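Local structure of trans-4-hydroxy-L-proline dehydratase (Clostridioides difficile 70-100-2010, 6VXC) at residues V399-K404 / P424-T429; F409-C414 / K736-M741. The protein catalyses the glycyl-radical dehydration of trans-4-hydroxy-L-proline to (S)-1-pyrroline-5-carboxylate, a step in the anaerobic degradation of hydroxyproline. One frame throughout, in Å; residues are numbered along the deposited sequence.

Contact 1: V399-K404 / P424-T429; sequences VQISKK and PAFYNT
The backbone oxygen of Ile401 is approached from both segment 424-429 and solvent. Thr429 N donates to Ile401 O at 3.0 Å. A water lies 2.9 Å from Ile401 O and probably donates to it, though it has other acceptors to serve. The Thr429 N-H comes from above the carbonyl plane, 43° out of it. Val399 N to Ala425 O and Ile401 N to Tyr427 O (2.8 Å) are nearly straight bonds. Tyr427 N to Val399 O is more bent (148°). The ladder puts Val399 beside Phe426, Gln400 beside Tyr427 and Ile401 beside Asn428.

One side-chain bond joins the segments. Thr429 OG1 donates to a lone pair of Gln400 OE1 in the amide plane, at 2.8 Å. The two side chains meet at about a right angle. The amide is held from its other end too, because Gln400 NE2 is bonded to Asn364 and to the backbone oxygen of Gly449. These partners fix which way the buried amide is turned.

Val399, Ile401 and Phe426 make apolar contacts on one face, which Asn428 shares. Val399 CG2 lies between the backbone N and the carbonyl carbon (CG1 at chi1 -60°), and from there it reaches Phe426 CD2 at 3.5 Å. Ile401 CG1 sits at the edge of the same ring, 4.0 Å from CD2. Val399 CG1 meets Pro424 CB, in a proline that follows a cis peptide bond.

Asn428 is the N-cap of helix 429-438, and its ND2 is bonded to the backbone oxygen of Gly753. On the face with Gln400, the Tyr427 hydroxyl is bonded to the backbone oxygen of Cys454, probably the cysteine that carries the radical intermediate. These parallel strands flank helix 407-418 in the chain and form, with it, a beta-alpha-beta crossover next to the probable active site.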
ATOM      1  N   VAL A 399      -8.339  -9.721   7.406  1.00 10.28           N
ATOM      2  CA  VAL A 399      -9.028  -9.848   8.680  1.00 10.71           C
ATOM      3  C   VAL A 399      -8.142  -9.336   9.810  1.00 10.64           C
ATOM      4  O   VAL A 399      -6.915  -9.471   9.771  1.00 10.14           O
ATOM      5  CB  VAL A 399      -9.470 -11.311   8.931  1.00  9.63           C
ATOM      6  CG1 VAL A 399     -10.416 -11.750   7.815  1.00  8.38           C
ATOM      7  CG2 VAL A 399      -8.282 -12.260   9.072  1.00  8.09           C
ATOM      8  N   GLN A 400      -8.777  -8.676  10.775  1.00 13.29           N
ATOM      9  CA  GLN A 400      -8.187  -8.361  12.065  1.00 10.79           C
ATOM     10  C   GLN A 400      -8.627  -9.422  13.066  1.00 11.17           C
ATOM     11  O   GLN A 400      -9.827  -9.637  13.270  1.00 12.03           O
ATOM     12  CB  GLN A 400      -8.601  -6.972  12.551  1.00 10.12           C
ATOM     13  CG  GLN A 400      -7.663  -5.841  12.164  1.00  7.13           C
ATOM     14  CD  GLN A 400      -7.923  -4.575  12.973  1.00  9.55           C
ATOM     15  OE1 GLN A 400      -7.994  -4.617  14.202  1.00 15.96           O
ATOM     16  NE2 GLN A 400      -8.112  -3.451  12.284  1.00 11.63           N
ATOM     17  N   ILE A 401      -7.659 -10.054  13.701  1.00 10.87           N
ATOM     18  CA  ILE A 401      -7.896 -11.095  14.678  1.00 10.89           C
ATOM     19  C   ILE A 401      -7.519 -10.525  16.033  1.00 11.15           C
ATOM     20  O   ILE A 401      -6.385 -10.086  16.228  1.00 11.87           O
ATOM     21  CB  ILE A 401      -7.086 -12.359  14.353  1.00 10.99           C
ATOM     22  CG1 ILE A 401      -7.433 -12.889  12.952  1.00 10.36           C
ATOM     23  CG2 ILE A 401      -7.264 -13.399  15.445  1.00 11.81           C
ATOM     24  CD1 ILE A 401      -8.916 -13.161  12.697  1.00 10.39           C
ATOM     25  N   SER A 402      -8.478 -10.523  16.951  1.00 11.91           N
ATOM     26  CA  SER A 402      -8.324 -10.109  18.335  1.00 12.07           C
ATOM     27  C   SER A 402      -8.400 -11.331  19.241  1.00 13.05           C
ATOM     28  O   SER A 402      -8.979 -12.357  18.881  1.00 14.06           O
ATOM     29  CB  SER A 402      -9.426  -9.098  18.716  1.00 10.30           C
ATOM     30  OG  SER A 402      -9.541  -8.908  20.117  1.00 14.12           O
ATOM     31  N   LYS A 403      -7.837 -11.195  20.445  1.00 13.68           N
ATOM     32  CA  LYS A 403      -8.101 -12.178  21.491  1.00 13.64           C
ATOM     33  C   LYS A 403      -9.597 -12.314  21.770  1.00 13.76           C
ATOM     34  O   LYS A 403     -10.021 -13.324  22.337  1.00 15.94           O
ATOM     35  CB  LYS A 403      -7.362 -11.791  22.769  1.00 15.24           C
ATOM     36  CG  LYS A 403      -7.855 -10.490  23.352  1.00 16.30           C
ATOM     37  CD  LYS A 403      -7.081 -10.067  24.587  1.00 19.27           C
ATOM     38  CE  LYS A 403      -7.693  -8.800  25.194  1.00 18.58           C
ATOM     39  NZ  LYS A 403      -7.024  -8.386  26.460  1.00 25.73           N
ATOM     40  N   LYS A 404     -10.392 -11.313  21.398  1.00 12.66           N
ATOM     41  CA  LYS A 404     -11.840 -11.308  21.557  1.00 14.85           C
ATOM     42  C   LYS A 404     -12.593 -11.896  20.367  1.00 13.23           C
ATOM     43  O   LYS A 404     -13.817 -12.035  20.446  1.00 15.54           O
ATOM     44  CB  LYS A 404     -12.344  -9.877  21.787  1.00 13.13           C
ATOM     45  CG  LYS A 404     -11.663  -9.084  22.921  1.00 14.55           C
ATOM     46  CD  LYS A 404     -12.251  -7.692  22.935  1.00 13.38           C
ATOM     47  CE  LYS A 404     -11.914  -6.876  24.177  1.00 19.30           C
ATOM     48  NZ  LYS A 404     -10.557  -6.341  24.108  1.00 21.88           N
ATOM     49  N   PRO A 424      -7.207 -14.164   2.899  1.00  9.19           N
ATOM     50  CA  PRO A 424      -6.869 -12.914   3.586  1.00  7.91           C
ATOM     51  C   PRO A 424      -5.536 -13.013   4.320  1.00 11.22           C
ATOM     52  O   PRO A 424      -5.145 -14.114   4.721  1.00  9.35           O
ATOM     53  CB  PRO A 424      -8.001 -12.763   4.607  1.00  7.43           C
ATOM     54  CG  PRO A 424      -8.278 -14.227   5.004  1.00 10.14           C
ATOM     55  CD  PRO A 424      -8.112 -15.011   3.704  1.00  8.13           C
ATOM     56  N   ALA A 425      -4.862 -11.879   4.499  1.00  9.40           N
ATOM     57  CA  ALA A 425      -3.812 -11.797   5.492  1.00  7.87           C
ATOM     58  C   ALA A 425      -4.451 -11.605   6.867  1.00  9.85           C
ATOM     59  O   ALA A 425      -5.608 -11.194   6.986  1.00 11.32           O
ATOM     60  CB  ALA A 425      -2.858 -10.644   5.189  1.00  8.81           C
ATOM     61  N   PHE A 426      -3.669 -11.868   7.905  1.00 10.31           N
ATOM     62  CA  PHE A 426      -4.119 -11.789   9.288  1.00 10.47           C
ATOM     63  C   PHE A 426      -3.341 -10.699  10.016  1.00  8.76           C
ATOM     64  O   PHE A 426      -2.112 -10.677   9.957  1.00 12.07           O
ATOM     65  CB  PHE A 426      -3.933 -13.143   9.998  1.00  8.47           C
ATOM     66  CG  PHE A 426      -4.635 -14.302   9.310  1.00  8.18           C
ATOM     67  CD1 PHE A 426      -4.033 -14.968   8.252  1.00  8.79           C
ATOM     68  CD2 PHE A 426      -5.883 -14.724   9.732  1.00  6.34           C
ATOM     69  CE1 PHE A 426      -4.673 -16.032   7.616  1.00 11.17           C
ATOM     70  CE2 PHE A 426      -6.522 -15.779   9.107  1.00 11.14           C
ATOM     71  CZ  PHE A 426      -5.922 -16.435   8.041  1.00 10.97           C
ATOM     72  N   TYR A 427      -4.053  -9.819  10.724  1.00  9.88           N
ATOM     73  CA  TYR A 427      -3.461  -8.737  11.502  1.00  9.01           C
ATOM     74  C   TYR A 427      -3.889  -8.845  12.959  1.00  9.76           C
ATOM     75  O   TYR A 427      -5.042  -9.170  13.247  1.00 11.47           O
ATOM     76  CB  TYR A 427      -3.869  -7.347  10.970  1.00 10.08           C
ATOM     77  CG  TYR A 427      -3.536  -7.106   9.520  1.00 10.53           C
ATOM     78  CD1 TYR A 427      -2.228  -6.835   9.131  1.00  9.15           C
ATOM     79  CD2 TYR A 427      -4.529  -7.125   8.550  1.00  9.58           C
ATOM     80  CE1 TYR A 427      -1.904  -6.629   7.802  1.00 10.20           C
ATOM     81  CE2 TYR A 427      -4.227  -6.916   7.221  1.00 13.44           C
ATOM     82  CZ  TYR A 427      -2.908  -6.666   6.851  1.00 11.21           C
ATOM     83  OH  TYR A 427      -2.615  -6.450   5.532  1.00 14.11           O
ATOM     84  N   ASN A 428      -2.962  -8.530  13.865  1.00  8.70           N
ATOM     85  CA  ASN A 428      -3.161  -8.656  15.310  1.00 10.36           C
ATOM     86  C   ASN A 428      -3.777  -7.368  15.855  1.00 11.76           C
ATOM     87  O   ASN A 428      -3.095  -6.345  15.979  1.00 10.79           O
ATOM     88  CB  ASN A 428      -1.835  -8.970  15.996  1.00  8.44           C
ATOM     89  CG  ASN A 428      -1.969  -9.151  17.500  1.00 10.08           C
ATOM     90  OD1 ASN A 428      -3.012  -8.872  18.078  1.00 10.95           O
ATOM     91  ND2 ASN A 428      -0.912  -9.662  18.131  1.00  9.06           N
ATOM     92  N   THR A 429      -5.066  -7.426  16.193  1.00 10.88           N
ATOM     93  CA  THR A 429      -5.769  -6.243  16.688  1.00  9.36           C
ATOM     94  C   THR A 429      -5.091  -5.655  17.919  1.00 10.26           C
ATOM     95  O   THR A 429      -4.961  -4.428  18.036  1.00 10.80           O
ATOM     96  CB  THR A 429      -7.228  -6.582  16.997  1.00  8.91           C
ATOM     97  OG1 THR A 429      -7.914  -6.927  15.789  1.00 10.69           O
ATOM     98  CG2 THR A 429      -7.921  -5.418  17.702  1.00 12.05           C
TER
HETATM   99  O   HOH W   1      -4.957 -11.559  18.264  1.00 11.67           O

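Contact 2: F409-C414 / K736-M741; sequences FLKRAC and KGLDNM
The carboxylate of Asp739 is the flat group that meets the opposing helix. Lys411 NZ approaches its OD1 on the syn side, 20° out of the carboxylate plane, at 2.9 Å. This is a salt bridge with a hydrogen bond in it. OD2 is farther from the amine, so the grip is one-sided.

The contact is a helix-helix crossing. Helix 407-418, the connecting helix of a beta-alpha-beta unit, meets helix 734-750, which belongs to the glycine radical region of the sequence. The axes of the two short segments pass 9.2 Å apart at 108°, so the helices run nearly crosswise. The nearest CA atoms across the segments are those of Cys414 and Leu738, 6.2 Å apart.

The lysine chain bends at chi3 (68°), which lays CE 4.3 Å from Leu738 CB while NZ still meets the aspartate. The salt bridge thus lies beside the apolar part of the interface, and both of its residues are partly exposed.

The buried part is small and centres on Cys414. Leu738 CD2 packs against the backbone carbonyl of Cys414, 3.9 Å from its C, and near its CB. Leu738 also reaches Glu415 and Arg418, further along the same helix as Cys414. On the other helix, Met741 comes one turn after Leu738 and takes Cys414 from a second direction. Its side chain is extended as far as SD and then bends at chi3. That bend brings the methyl CE to 3.6 Å from Cys414 O, while Met741 CB packs against Cys414 SG at 4.0 Å.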
ATOM      1  N   PHE A 409     -14.824 -17.338  13.410  1.00 14.46           N
ATOM      2  CA  PHE A 409     -14.438 -16.341  12.418  1.00 14.27           C
ATOM      3  C   PHE A 409     -13.013 -16.588  11.938  1.00 12.53           C
ATOM      4  O   PHE A 409     -12.744 -16.602  10.736  1.00 12.19           O
ATOM      5  CB  PHE A 409     -14.580 -14.937  13.005  1.00 11.42           C
ATOM      6  CG  PHE A 409     -14.199 -13.828  12.043  1.00 11.76           C
ATOM      7  CD1 PHE A 409     -15.106 -13.373  11.099  1.00 11.60           C
ATOM      8  CD2 PHE A 409     -12.938 -13.245  12.088  1.00 10.59           C
ATOM      9  CE1 PHE A 409     -14.768 -12.354  10.218  1.00 13.95           C
ATOM     10  CE2 PHE A 409     -12.589 -12.225  11.196  1.00 12.01           C
ATOM     11  CZ  PHE A 409     -13.515 -11.779  10.258  1.00  9.71           C
ATOM     12  N   LEU A 410     -12.089 -16.811  12.871  1.00 12.16           N
ATOM     13  CA  LEU A 410     -10.716 -17.094  12.473  1.00 11.28           C
ATOM     14  C   LEU A 410     -10.638 -18.314  11.554  1.00 13.26           C
ATOM     15  O   LEU A 410      -9.925 -18.297  10.542  1.00 12.81           O
ATOM     16  CB  LEU A 410      -9.852 -17.293  13.722  1.00 13.85           C
ATOM     17  CG  LEU A 410      -8.439 -17.833  13.505  1.00 13.09           C
ATOM     18  CD1 LEU A 410      -7.607 -16.919  12.591  1.00 10.49           C
ATOM     19  CD2 LEU A 410      -7.741 -18.095  14.853  1.00 10.88           C
ATOM     20  N   LYS A 411     -11.368 -19.386  11.886  1.00 13.33           N
ATOM     21  CA  LYS A 411     -11.264 -20.605  11.091  1.00 12.58           C
ATOM     22  C   LYS A 411     -11.846 -20.413   9.696  1.00 11.28           C
ATOM     23  O   LYS A 411     -11.324 -20.961   8.721  1.00 15.37           O
ATOM     24  CB  LYS A 411     -11.927 -21.777  11.815  1.00 14.16           C
ATOM     25  CG  LYS A 411     -11.094 -22.276  13.011  1.00 20.97           C
ATOM     26  CD  LYS A 411     -11.711 -23.491  13.691  1.00 28.24           C
ATOM     27  CE  LYS A 411     -11.668 -24.726  12.794  1.00 25.26           C
ATOM     28  NZ  LYS A 411     -12.062 -25.956  13.557  1.00 28.64           N
ATOM     29  N   ARG A 412     -12.922 -19.640   9.577  1.00 11.79           N
ATOM     30  CA  ARG A 412     -13.447 -19.315   8.258  1.00 12.49           C
ATOM     31  C   ARG A 412     -12.411 -18.557   7.429  1.00 15.10           C
ATOM     32  O   ARG A 412     -12.270 -18.800   6.222  1.00 13.87           O
ATOM     33  CB  ARG A 412     -14.735 -18.508   8.399  1.00 11.98           C
ATOM     34  CG  ARG A 412     -15.334 -18.053   7.103  1.00 15.04           C
ATOM     35  CD  ARG A 412     -15.995 -19.195   6.351  1.00 17.39           C
ATOM     36  NE  ARG A 412     -16.695 -18.695   5.170  1.00 20.63           N
ATOM     37  CZ  ARG A 412     -16.291 -18.912   3.928  1.00 19.43           C
ATOM     38  NH1 ARG A 412     -15.202 -19.641   3.719  1.00 18.85           N
ATOM     39  NH2 ARG A 412     -16.968 -18.409   2.904  1.00 15.35           N
ATOM     40  N   ALA A 413     -11.694 -17.617   8.058  1.00 12.43           N
ATOM     41  CA  ALA A 413     -10.607 -16.929   7.361  1.00 12.15           C
ATOM     42  C   ALA A 413      -9.508 -17.907   6.956  1.00 11.99           C
ATOM     43  O   ALA A 413      -8.994 -17.845   5.834  1.00 13.53           O
ATOM     44  CB  ALA A 413     -10.033 -15.815   8.239  1.00  8.19           C
ATOM     45  N   CYS A 414      -9.145 -18.832   7.849  1.00 12.31           N
ATOM     46  CA  CYS A 414      -8.156 -19.837   7.471  1.00 11.27           C
ATOM     47  C   CYS A 414      -8.656 -20.732   6.343  1.00 14.24           C
ATOM     48  O   CYS A 414      -7.863 -21.143   5.490  1.00 11.70           O
ATOM     49  CB  CYS A 414      -7.756 -20.674   8.677  1.00 17.00           C
ATOM     50  SG  CYS A 414      -6.827 -19.776   9.918  1.00 43.19           S
ATOM     51  N   LYS A 736      -7.925 -30.809  11.072  1.00 16.13           N
ATOM     52  CA  LYS A 736      -6.661 -30.617  11.781  1.00 18.92           C
ATOM     53  C   LYS A 736      -5.802 -29.570  11.091  1.00 18.55           C
ATOM     54  O   LYS A 736      -5.099 -28.797  11.753  1.00 15.80           O
ATOM     55  CB  LYS A 736      -5.879 -31.921  11.871  1.00 21.28           C
ATOM     56  CG  LYS A 736      -6.155 -32.729  13.114  1.00 34.20           C
ATOM     57  CD  LYS A 736      -5.311 -33.997  13.127  1.00 35.02           C
ATOM     58  CE  LYS A 736      -3.826 -33.666  13.042  1.00 37.08           C
ATOM     59  NZ  LYS A 736      -3.371 -32.915  14.245  1.00 41.62           N
ATOM     60  N   GLY A 737      -5.832 -29.549   9.758  1.00 16.89           N
ATOM     61  CA  GLY A 737      -5.086 -28.540   9.034  1.00 20.25           C
ATOM     62  C   GLY A 737      -5.580 -27.138   9.335  1.00 16.92           C
ATOM     63  O   GLY A 737      -4.784 -26.231   9.589  1.00 19.01           O
ATOM     64  N   LEU A 738      -6.904 -26.942   9.317  1.00 18.22           N
ATOM     65  CA  LEU A 738      -7.451 -25.636   9.680  1.00 18.55           C
ATOM     66  C   LEU A 738      -7.016 -25.247  11.083  1.00 15.86           C
ATOM     67  O   LEU A 738      -6.564 -24.120  11.315  1.00 17.86           O
ATOM     68  CB  LEU A 738      -8.978 -25.644   9.603  1.00 18.37           C
ATOM     69  CG  LEU A 738      -9.615 -25.590   8.228  1.00 23.53           C
ATOM     70  CD1 LEU A 738     -11.120 -25.400   8.381  1.00 22.70           C
ATOM     71  CD2 LEU A 738      -8.976 -24.472   7.417  1.00 19.81           C
ATOM     72  N   ASP A 739      -7.118 -26.186  12.027  1.00 15.83           N
ATOM     73  CA  ASP A 739      -6.750 -25.871  13.401  1.00 19.70           C
ATOM     74  C   ASP A 739      -5.273 -25.526  13.500  1.00 14.53           C
ATOM     75  O   ASP A 739      -4.894 -24.613  14.242  1.00 17.27           O
ATOM     76  CB  ASP A 739      -7.090 -27.029  14.337  1.00 18.06           C
ATOM     77  CG  ASP A 739      -8.583 -27.192  14.532  1.00 22.26           C
ATOM     78  OD1 ASP A 739      -9.317 -26.201  14.316  1.00 22.65           O
ATOM     79  OD2 ASP A 739      -9.012 -28.294  14.926  1.00 20.03           O
ATOM     80  N   ASN A 740      -4.430 -26.220  12.742  1.00 15.99           N
ATOM     81  CA  ASN A 740      -3.006 -25.917  12.802  1.00 17.94           C
ATOM     82  C   ASN A 740      -2.716 -24.508  12.295  1.00 15.03           C
ATOM     83  O   ASN A 740      -1.921 -23.786  12.901  1.00 15.35           O
ATOM     84  CB  ASN A 740      -2.199 -26.962  12.031  1.00 14.56           C
ATOM     85  CG  ASN A 740      -2.023 -28.261  12.821  1.00 20.36           C
ATOM     86  OD1 ASN A 740      -2.119 -28.264  14.043  1.00 19.94           O
ATOM     87  ND2 ASN A 740      -1.741 -29.356  12.122  1.00 16.70           N
ATOM     88  N   MET A 741      -3.363 -24.091  11.207  1.00 14.81           N
ATOM     89  CA  MET A 741      -3.211 -22.712  10.738  1.00 13.94           C
ATOM     90  C   MET A 741      -3.709 -21.719  11.782  1.00 13.97           C
ATOM     91  O   MET A 741      -3.003 -20.769  12.150  1.00 13.08           O
ATOM     92  CB  MET A 741      -3.974 -22.526   9.429  1.00 13.87           C
ATOM     93  CG  MET A 741      -3.420 -23.353   8.278  1.00 14.98           C
ATOM     94  SD  MET A 741      -4.409 -23.254   6.775  1.00 24.06           S
ATOM     95  CE  MET A 741      -4.352 -21.473   6.395  1.00 12.69           C
TER

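Helix 407-418 joins the two contacts. It connects the two strands of contact 1 in the chain, and in contact 2 it meets helix 734-750. The contact centres lie 13 Å apart, and the Phe426 ring of contact 1 touches contact 2: its CE2 is 3.6 Å from Ala413 CB and its CZ is 3.9 Å from Cys414 SG. Helix 734-750 also returns to contact 1, where Phe749 touches Ile401 and Phe426. Only contact 1 borders the probable active site. The Tyr427 side chain is about 6 Å from that of Cys454 and about 7 Å from that of Glu456. Contact 2 is packing away from these sites.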